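Local coordinates for nuclear RNA export factor 2, Panoramix fusion (Drosophila melanogaster, PDB 6OPF), which acts with Panoramix, Piwi and Nxt1 as an effector of cotranscriptional transposon silencing in the ovary, at residues Glu34-Asp39 with Leu44-Gln49. Numbering follows the deposited sequence.
Sequences EEADWD and LKLFIQ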
# COMPACT_ATOMS: atom_id res chain seq x y z
N GLU D 34 -9.49 2.71 -14.36
CA GLU D 34 -9.65 3.77 -13.36
C GLU D 34 -9.69 5.15 -14.00
O GLU D 34 -10.47 6.01 -13.56
CB GLU D 34 -8.53 3.70 -12.34
CG GLU D 34 -8.77 2.62 -11.30
CD GLU D 34 -7.70 2.60 -10.24
OE1 GLU D 34 -6.67 3.27 -10.45
OE2 GLU D 34 -7.90 1.92 -9.20
N GLU D 35 -8.89 5.39 -15.04
CA GLU D 35 -9.01 6.64 -15.78
C GLU D 35 -10.41 6.81 -16.37
O GLU D 35 -10.91 7.94 -16.47
CB GLU D 35 -7.97 6.71 -16.90
CG GLU D 35 -7.87 8.09 -17.53
CD GLU D 35 -6.84 8.17 -18.64
OE1 GLU D 35 -7.11 8.88 -19.64
OE2 GLU D 35 -5.77 7.54 -18.52
N ALA D 36 -11.06 5.71 -16.73
CA ALA D 36 -12.40 5.72 -17.31
C ALA D 36 -13.51 5.76 -16.26
O ALA D 36 -14.67 5.50 -16.60
CB ALA D 36 -12.59 4.49 -18.20
N ASP D 37 -13.17 6.07 -15.00
CA ASP D 37 -14.12 6.03 -13.89
C ASP D 37 -14.96 4.75 -13.88
O ASP D 37 -16.16 4.79 -13.62
CB ASP D 37 -15.02 7.26 -13.91
CG ASP D 37 -14.27 8.54 -13.63
OD1 ASP D 37 -13.20 8.49 -12.97
OD2 ASP D 37 -14.75 9.60 -14.07
N TRP D 38 -14.32 3.62 -14.17
CA TRP D 38 -14.92 2.29 -14.13
C TRP D 38 -16.03 2.10 -15.14
O TRP D 38 -16.78 1.11 -15.06
CB TRP D 38 -15.39 1.94 -12.72
CG TRP D 38 -14.24 1.96 -11.80
CD1 TRP D 38 -13.72 3.05 -11.15
CD2 TRP D 38 -13.38 0.86 -11.50
NE1 TRP D 38 -12.60 2.67 -10.42
CE2 TRP D 38 -12.38 1.34 -10.63
CE3 TRP D 38 -13.37 -0.49 -11.88
CZ2 TRP D 38 -11.37 0.50 -10.12
CZ3 TRP D 38 -12.37 -1.31 -11.37
CH2 TRP D 38 -11.39 -0.82 -10.50
N ASP D 39 -16.16 3.01 -16.11
CA ASP D 39 -17.10 2.84 -17.21
C ASP D 39 -16.44 1.98 -18.27
O ASP D 39 -15.44 2.39 -18.89
CB ASP D 39 -17.55 4.17 -17.80
CG ASP D 39 -18.65 4.00 -18.83
OD1 ASP D 39 -19.84 3.97 -18.42
OD2 ASP D 39 -18.34 3.85 -20.03
N LEU D 44 -12.67 0.95 -22.94
CA LEU D 44 -12.30 0.37 -24.23
C LEU D 44 -11.87 1.46 -25.21
O LEU D 44 -10.90 1.29 -25.95
CB LEU D 44 -13.45 -0.45 -24.82
CG LEU D 44 -13.84 -1.73 -24.06
CD1 LEU D 44 -15.16 -2.31 -24.60
CD2 LEU D 44 -12.74 -2.77 -24.15
N LYS D 45 -12.55 2.60 -25.18
CA LYS D 45 -12.23 3.69 -26.09
C LYS D 45 -10.90 4.34 -25.75
O LYS D 45 -10.13 4.72 -26.65
CB LYS D 45 -13.36 4.71 -26.08
CG LYS D 45 -14.47 4.38 -27.09
CD LYS D 45 -15.49 5.50 -27.18
CE LYS D 45 -16.71 5.20 -26.31
NZ LYS D 45 -17.76 6.24 -26.46
N LEU D 46 -10.61 4.49 -24.45
CA LEU D 46 -9.30 5.00 -24.04
C LEU D 46 -8.20 4.05 -24.47
O LEU D 46 -7.15 4.47 -24.98
CB LEU D 46 -9.26 5.19 -22.52
CG LEU D 46 -9.52 6.59 -21.97
CD1 LEU D 46 -9.73 6.52 -20.47
CD2 LEU D 46 -8.37 7.54 -22.33
N PHE D 47 -8.41 2.75 -24.23
CA PHE D 47 -7.47 1.74 -24.69
C PHE D 47 -7.14 1.93 -26.17
O PHE D 47 -5.96 2.00 -26.56
CB PHE D 47 -8.04 0.34 -24.46
CG PHE D 47 -7.35 -0.73 -25.23
CD1 PHE D 47 -5.99 -0.95 -25.05
CD2 PHE D 47 -8.05 -1.51 -26.14
CE1 PHE D 47 -5.34 -1.94 -25.76
CE2 PHE D 47 -7.41 -2.51 -26.85
CZ PHE D 47 -6.06 -2.73 -26.67
N ILE D 48 -8.18 2.05 -27.00
CA ILE D 48 -7.97 2.19 -28.44
C ILE D 48 -7.21 3.48 -28.75
O ILE D 48 -6.30 3.49 -29.59
CB ILE D 48 -9.32 2.15 -29.19
CG1 ILE D 48 -9.94 0.75 -29.08
CG2 ILE D 48 -9.13 2.55 -30.64
CD1 ILE D 48 -11.40 0.73 -29.39
N GLN D 49 -7.58 4.58 -28.10
CA GLN D 49 -6.88 5.85 -28.28
C GLN D 49 -5.41 5.74 -27.87
O GLN D 49 -4.51 6.09 -28.64
CB GLN D 49 -7.57 6.96 -27.47
CG GLN D 49 -6.88 8.33 -27.54
CD GLN D 49 -5.75 8.50 -26.52
OE1 GLN D 49 -5.99 8.52 -25.30
NE2 GLN D 49 -4.51 8.63 -27.00
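Leu46 reaches from helix 40-52 to the end of helix 26-35 and lays both of its methyls against Glu35. CD2 comes within 3.3 Å of Glu35 OE1, while CD1 sits 3.8 Å from Glu35 CG and is also near CB, so the leucine fork meets the methylene stem as well as the carboxylate. The two side chains run across each other at about a right angle. Glu35 extends fully, with CG anti to the backbone N (chi1 -169°), which brings the carboxylate alongside the leucine methyls; its OE2 makes a long, weak ion pair with Lys50. CD1 also touches Ala36 CB at 4.2 Å, and no hydrogen bond joins the two segments.

All this lies in the Nxf2 part of the engineered fusion, within the UBA-like TAP-C domain, at the turn between two successive helices. A Schellman motif ends helix 26-35: Asp37, with positive phi, is its C-prime residue, and Asp37 N bonds to Glu34 O at 3.1 Å. Overlapping it, a type I' turn runs from Ala36 to Asp39, closed by Asp39 N to Ala36 O at 2.9 Å. Asp39 then N-caps helix 40-52 through OD2 to Arg42 N. Ala36, buried, also touches Arg42 and Ala43. Elsewhere on helix 40-52, Leu44 and Ile48 meet Leu90 of the fused Panoramix helix 75-93.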